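Local coordinates for ferrichrome ABC transporter substrate-binding protein (Staphylococcus pseudintermedius, PDB 5FLY) that probably binds ferrichrome as a class III solute-binding protein and hands the iron-loaded siderophore to an ABC transporter for uptake, at residues Q229-F232 with Q233-A236; N240-A243 with V244-Y248. One frame throughout, in Å; residues are numbered along the deposited sequence.

Overall arrangement
Both contacts are local turns on the connection that leads from strand 218-223 to strand 249-253, two neighbouring parallel strands of the five-stranded mixed sheet. Contact 1 comes first along the chain: residues 229-232 fold back on 233-236 in a short 3-10 turn that leads into helix 236-239. Once that helix has ended, contact 2 takes over, with 240-243 and 244-248 making up helix 242-245 and its exit into strand 249-253. The two follow in series, neither enclosing nor crossing the other, and their centres lie about 13 Å apart. Side chains from each reach back onto strand 218-223, tying the connection to the sheet it serves.

Contact 1 of 2, residues Q229-F232 with Q233-A236; sequences QPEF and QKTA
E231 and K234 run side by side and point the same way, an acid and a base three residues apart on one tight turn. The glutamate bends at its second torsion (chi2 -58°), which brings its carboxylate back to the extended lysine chain, and K234 NZ meets E231 OE1 at 3.0 Å from above the carboxylate plane in a salt bridge. A water adds a second grip on the ammonium, bridging K234 NZ to Q229 O, while the side chain of Q229 slides past the lysine in the opposite direction.

The two glutamines meet differently. Their chains cross at a slant with amide planes nearly perpendicular, 84° apart, and Q229 NE2 reaches Q233 OE1 in a weak hydrogen bond of 3.4 Å. Q229 is fully extended, CG anti to its N (chi1 -177°), and this reach carries the amide to Q233. The CD atom of P230 packs 3.7 Å from the same Q233 OE1, and the other end of that amide, NE2, is held by N251. Q233 also runs alongside F232, pointing the same way: Q233 CG lies 3.7 Å from F232 CE1, with ring and amide planes almost at right angles.

The backbone closes the 3-10 turn through two i to i+3 bonds, Q233 N to P230 O and K234 N to E231 O, both 3.1 Å. T235 then N-caps helix 236-239, its OG1 accepting from W238 N; a water also joins T235 OG1 to F232 O.

The F232 ring stacks edge-to-face with W238 of that helix and touches T221, while P230 packs on K223, so the turn packs on strand 218-223, reaches N251 of strand 249-253 through Q233, and leads into helix 236-239.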
ATOM      1  N   GLN A 229     -19.327  -3.614  14.007  1.00 14.28           N
ATOM      2  CA  GLN A 229     -18.717  -2.341  14.399  1.00 15.53           C
ATOM      3  C   GLN A 229     -17.548  -2.550  15.360  1.00 14.86           C
ATOM      4  O   GLN A 229     -17.681  -3.301  16.323  1.00 14.78           O
ATOM      5  CB  GLN A 229     -19.736  -1.426  15.066  1.00 14.90           C
ATOM      6  CG  GLN A 229     -19.167  -0.069  15.430  1.00 16.36           C
ATOM      7  CD  GLN A 229     -20.193   0.837  16.063  1.00 20.63           C
ATOM      8  OE1 GLN A 229     -21.110   0.370  16.743  1.00 20.91           O
ATOM      9  NE2 GLN A 229     -20.058   2.141  15.828  1.00 23.86           N
ATOM     10  N   PRO A 230     -16.408  -1.875  15.119  1.00 13.81           N
ATOM     11  CA  PRO A 230     -15.279  -2.008  16.043  1.00 14.48           C
ATOM     12  C   PRO A 230     -15.620  -1.496  17.433  1.00 14.18           C
ATOM     13  O   PRO A 230     -16.363  -0.519  17.598  1.00 12.49           O
ATOM     14  CB  PRO A 230     -14.184  -1.147  15.392  1.00 14.35           C
ATOM     15  CG  PRO A 230     -14.558  -1.081  13.987  1.00 14.78           C
ATOM     16  CD  PRO A 230     -16.047  -1.017  13.979  1.00 14.21           C
ATOM     17  N   GLU A 231     -15.060  -2.157  18.441  1.00 15.22           N
ATOM     18  CA  GLU A 231     -15.367  -1.814  19.812  1.00 15.40           C
ATOM     19  C   GLU A 231     -14.988  -0.359  20.122  1.00 15.22           C
ATOM     20  O   GLU A 231     -15.682   0.313  20.889  1.00 14.85           O
ATOM     21  CB  GLU A 231     -14.652  -2.773  20.765  1.00 17.81           C
ATOM     22  CG  GLU A 231     -14.956  -4.248  20.512  1.00 22.25           C
ATOM     23  CD  GLU A 231     -16.453  -4.584  20.596  1.00 26.21           C
ATOM     24  OE1 GLU A 231     -17.195  -3.868  21.312  1.00 26.39           O
ATOM     25  OE2 GLU A 231     -16.880  -5.568  19.941  1.00 24.71           O
ATOM     26  N   PHE A 232     -13.918   0.142  19.498  1.00 11.89           N
ATOM     27  CA  PHE A 232     -13.409   1.466  19.843  1.00 11.11           C
ATOM     28  C   PHE A 232     -14.305   2.590  19.320  1.00 11.03           C
ATOM     29  O   PHE A 232     -14.130   3.740  19.711  1.00 12.51           O
ATOM     30  CB  PHE A 232     -11.957   1.653  19.360  1.00 11.23           C
ATOM     31  CG  PHE A 232     -11.783   1.811  17.866  1.00 13.50           C
ATOM     32  CD1 PHE A 232     -11.984   3.040  17.259  1.00 13.61           C
ATOM     33  CD2 PHE A 232     -11.321   0.754  17.087  1.00 14.02           C
ATOM     34  CE1 PHE A 232     -11.808   3.203  15.890  1.00 11.61           C
ATOM     35  CE2 PHE A 232     -11.121   0.910  15.715  1.00 13.93           C
ATOM     36  CZ  PHE A 232     -11.366   2.138  15.119  1.00 12.28           C
ATOM     37  N   GLN A 233     -15.282   2.265  18.474  1.00 10.81           N
ATOM     38  CA  GLN A 233     -16.220   3.276  18.005  1.00 11.49           C
ATOM     39  C   GLN A 233     -17.464   3.410  18.903  1.00 12.94           C
ATOM     40  O   GLN A 233     -18.352   4.223  18.630  1.00 13.24           O
ATOM     41  CB  GLN A 233     -16.651   2.969  16.575  1.00 11.64           C
ATOM     42  CG  GLN A 233     -15.529   3.059  15.544  1.00 11.52           C
ATOM     43  CD  GLN A 233     -16.050   2.878  14.144  1.00 13.74           C
ATOM     44  OE1 GLN A 233     -17.217   2.534  13.955  1.00 13.31           O
ATOM     45  NE2 GLN A 233     -15.191   3.105  13.148  1.00 13.75           N
ATOM     46  N   LYS A 234     -17.520   2.630  19.978  1.00 15.98           N
ATOM     47  CA  LYS A 234     -18.708   2.614  20.835  1.00 17.69           C
ATOM     48  C   LYS A 234     -18.571   3.460  22.096  1.00 18.11           C
ATOM     49  O   LYS A 234     -19.576   3.781  22.740  1.00 19.09           O
ATOM     50  CB  LYS A 234     -19.034   1.176  21.223  1.00 16.60           C
ATOM     51  CG  LYS A 234     -19.223   0.261  20.019  1.00 17.68           C
ATOM     52  CD  LYS A 234     -19.477  -1.166  20.441  1.00 19.66           C
ATOM     53  CE  LYS A 234     -19.540  -2.097  19.244  1.00 20.16           C
ATOM     54  NZ  LYS A 234     -19.694  -3.521  19.686  1.00 20.04           N
ATOM     55  N   THR A 235     -17.340   3.837  22.434  1.00 13.51           N
ATOM     56  CA  THR A 235     -17.050   4.497  23.707  1.00 12.65           C
ATOM     57  C   THR A 235     -17.506   5.940  23.811  1.00 13.67           C
ATOM     58  O   THR A 235     -17.702   6.617  22.811  1.00 11.61           O
ATOM     59  CB  THR A 235     -15.530   4.513  23.995  1.00 13.06           C
ATOM     60  OG1 THR A 235     -14.875   5.327  23.020  1.00 12.43           O
ATOM     61  CG2 THR A 235     -14.937   3.108  23.953  1.00 12.44           C
ATOM     62  N   ALA A 236     -17.628   6.420  25.047  1.00 17.72           N
ATOM     63  CA  ALA A 236     -17.836   7.841  25.283  1.00 16.43           C
ATOM     64  C   ALA A 236     -16.679   8.663  24.709  1.00 16.75           C
ATOM     65  O   ALA A 236     -16.912   9.724  24.118  1.00 17.08           O
ATOM     66  CB  ALA A 236     -18.003   8.110  26.769  1.00 16.66           C
TER
HETATM   67  O   HOH W   1     -20.324   4.821  16.750  1.00 21.47           O
HETATM   68  O   HOH W   2     -19.891  -4.783  17.285  1.00 26.35           O
HETATM   69  O   HOH W   3     -12.680   4.558  21.891  1.00 12.60           O

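Contact 2 of 2, residues N240-A243 with V244-Y248; sequences NLEA and VQNKY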
ATOM      1  N   ASN A 240     -17.082  11.670  21.884  1.00 20.45           N
ATOM      2  CA  ASN A 240     -16.713  13.030  22.243  1.00 21.52           C
ATOM      3  C   ASN A 240     -15.580  13.612  21.388  1.00 19.91           C
ATOM      4  O   ASN A 240     -15.237  14.786  21.544  1.00 20.63           O
ATOM      5  CB  ASN A 240     -16.358  13.073  23.724  1.00 23.94           C
ATOM      6  CG  ASN A 240     -17.599  13.134  24.607  1.00 27.93           C
ATOM      7  OD1 ASN A 240     -18.001  14.207  25.055  1.00 31.72           O
ATOM      8  ND2 ASN A 240     -18.232  11.986  24.828  1.00 28.66           N
ATOM      9  N   LEU A 241     -15.027  12.825  20.465  1.00 12.01           N
ATOM     10  CA  LEU A 241     -14.027  13.359  19.539  1.00 11.36           C
ATOM     11  C   LEU A 241     -14.655  14.391  18.614  1.00 11.07           C
ATOM     12  O   LEU A 241     -15.781  14.221  18.157  1.00 12.56           O
ATOM     13  CB  LEU A 241     -13.395  12.244  18.703  1.00 11.10           C
ATOM     14  CG  LEU A 241     -12.627  11.221  19.533  1.00 12.13           C
ATOM     15  CD1 LEU A 241     -12.173  10.085  18.673  1.00 13.54           C
ATOM     16  CD2 LEU A 241     -11.429  11.877  20.216  1.00 12.20           C
ATOM     17  N   GLU A 242     -13.908  15.448  18.319  1.00 15.01           N
ATOM     18  CA  GLU A 242     -14.419  16.518  17.477  1.00 17.19           C
ATOM     19  C   GLU A 242     -14.788  15.969  16.089  1.00 17.72           C
ATOM     20  O   GLU A 242     -15.808  16.358  15.516  1.00 19.04           O
ATOM     21  CB  GLU A 242     -13.397  17.654  17.371  1.00 21.12           C
ATOM     22  CG  GLU A 242     -13.921  18.913  16.685  1.00 26.92           C
ATOM     23  CD  GLU A 242     -14.914  19.708  17.538  1.00 34.12           C
ATOM     24  OE1 GLU A 242     -15.080  19.387  18.738  1.00 37.23           O
ATOM     25  OE2 GLU A 242     -15.529  20.664  17.003  1.00 36.72           O
ATOM     26  N   ALA A 243     -13.990  15.046  15.550  1.00 12.77           N
ATOM     27  CA  ALA A 243     -14.304  14.500  14.228  1.00 11.80           C
ATOM     28  C   ALA A 243     -15.648  13.778  14.243  1.00 11.21           C
ATOM     29  O   ALA A 243     -16.429  13.897  13.314  1.00 12.05           O
ATOM     30  CB  ALA A 243     -13.220  13.560  13.760  1.00 12.55           C
ATOM     31  N   VAL A 244     -15.894  13.021  15.307  1.00 11.27           N
ATOM     32  CA  VAL A 244     -17.118  12.245  15.435  1.00 11.46           C
ATOM     33  C   VAL A 244     -18.303  13.191  15.679  1.00 12.03           C
ATOM     34  O   VAL A 244     -19.360  12.999  15.105  1.00 12.53           O
ATOM     35  CB  VAL A 244     -16.987  11.190  16.554  1.00 11.13           C
ATOM     36  CG1 VAL A 244     -18.299  10.482  16.810  1.00 12.06           C
ATOM     37  CG2 VAL A 244     -15.913  10.173  16.171  1.00 10.99           C
ATOM     38  N   GLN A 245     -18.119  14.210  16.514  1.00 14.06           N
ATOM     39  CA  GLN A 245     -19.140  15.246  16.691  1.00 15.29           C
ATOM     40  C   GLN A 245     -19.456  15.996  15.388  1.00 15.18           C
ATOM     41  O   GLN A 245     -20.612  16.367  15.143  1.00 15.08           O
ATOM     42  CB  GLN A 245     -18.697  16.241  17.772  1.00 16.64           C
ATOM     43  CG  GLN A 245     -18.639  15.653  19.176  1.00 18.87           C
ATOM     44  CD  GLN A 245     -18.513  16.713  20.260  1.00 24.44           C
ATOM     45  OE1 GLN A 245     -19.134  17.775  20.184  1.00 28.81           O
ATOM     46  NE2 GLN A 245     -17.716  16.426  21.282  1.00 24.76           N
ATOM     47  N   ASN A 246     -18.440  16.234  14.560  1.00 15.22           N
ATOM     48  CA  ASN A 246     -18.644  16.925  13.283  1.00 15.08           C
ATOM     49  C   ASN A 246     -19.160  15.997  12.176  1.00 13.87           C
ATOM     50  O   ASN A 246     -19.391  16.439  11.046  1.00 15.00           O
ATOM     51  CB  ASN A 246     -17.334  17.593  12.817  1.00 15.63           C
ATOM     52  CG  ASN A 246     -16.951  18.799  13.658  1.00 17.90           C
ATOM     53  OD1 ASN A 246     -17.801  19.432  14.297  1.00 20.22           O
ATOM     54  ND2 ASN A 246     -15.664  19.123  13.663  1.00 16.89           N
ATOM     55  N   LYS A 247     -19.355  14.720  12.506  1.00 13.71           N
ATOM     56  CA  LYS A 247     -19.746  13.689  11.535  1.00 14.76           C
ATOM     57  C   LYS A 247     -18.746  13.598  10.370  1.00 14.21           C
ATOM     58  O   LYS A 247     -19.108  13.468   9.195  1.00 13.67           O
ATOM     59  CB  LYS A 247     -21.173  13.952  11.038  1.00 17.43           C
ATOM     60  CG  LYS A 247     -22.181  13.798  12.181  1.00 18.85           C
ATOM     61  CD  LYS A 247     -23.580  14.197  11.793  1.00 20.77           C
ATOM     62  CE  LYS A 247     -24.486  14.127  13.000  1.00 23.12           C
ATOM     63  NZ  LYS A 247     -25.787  14.833  12.780  1.00 27.29           N
ATOM     64  N   TYR A 248     -17.474  13.656  10.751  1.00 11.94           N
ATOM     65  CA  TYR A 248     -16.345  13.552   9.849  1.00 12.25           C
ATOM     66  C   TYR A 248     -15.617  12.225  10.080  1.00 14.46           C
ATOM     67  O   TYR A 248     -14.388  12.177  10.116  1.00 15.56           O
ATOM     68  CB  TYR A 248     -15.382  14.727  10.064  1.00 13.09           C
ATOM     69  CG  TYR A 248     -15.774  16.028   9.396  1.00 12.56           C
ATOM     70  CD1 TYR A 248     -17.019  16.203   8.805  1.00 12.53           C
ATOM     71  CD2 TYR A 248     -14.870  17.083   9.349  1.00 14.14           C
ATOM     72  CE1 TYR A 248     -17.348  17.407   8.178  1.00 14.35           C
ATOM     73  CE2 TYR A 248     -15.193  18.284   8.737  1.00 15.12           C
ATOM     74  CZ  TYR A 248     -16.427  18.437   8.150  1.00 16.31           C
ATOM     75  OH  TYR A 248     -16.735  19.639   7.538  1.00 18.61           O
TER
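This is a contact within a single short helix, 242-245, in which the residues leading into and through its first turn meet those that end it, at the surface of the protein beside strand 218-223. At the start, Q245 turns back over the residue before the N-cap: its NE2 donates to N240 O at 3.0 Å, from above the carbonyl plane and with a bent N-H...O angle of 140°. The chain gets there because CG stands beside the backbone N, anti to the carbonyl carbon (chi1 -67°), and then runs extended past L241 O, with CG at 3.4 Å. N240 directs its own amide the other way, ND2 binding A236 O of the preceding helix.

From L241, the N-cap residue, the backbone takes up regular i to i+4 bonding, Q245 N to L241 O at 2.9 Å and N246 N to E242 O at 2.8 Å. The helix then closes in a Schellman motif. K247 adopts positive phi, and two bonds run back into the last turn: Y248 N to A243 O at 2.8 Å, and K247 N to V244 O at 3.1 Å.

Side chains pack along this frame. E242 and N246 cross with carboxylate and amide planes 87° apart; the closest meeting is E242 CG, 3.5 Å from N246 ND2, with CG set anti to the backbone N, and the bend beyond it keeps the carboxylate near the amide as well. N246 CB also lies over one face of the Y248 ring, toward its rim. Nearer the sheet, L241 CB approaches V244 CG2 at 4.1 Å, and A243 CB comes near Y248 CB. L241 and A243 rest on I219, and Y248 touches V218 and, near the C terminus, L279 and P280.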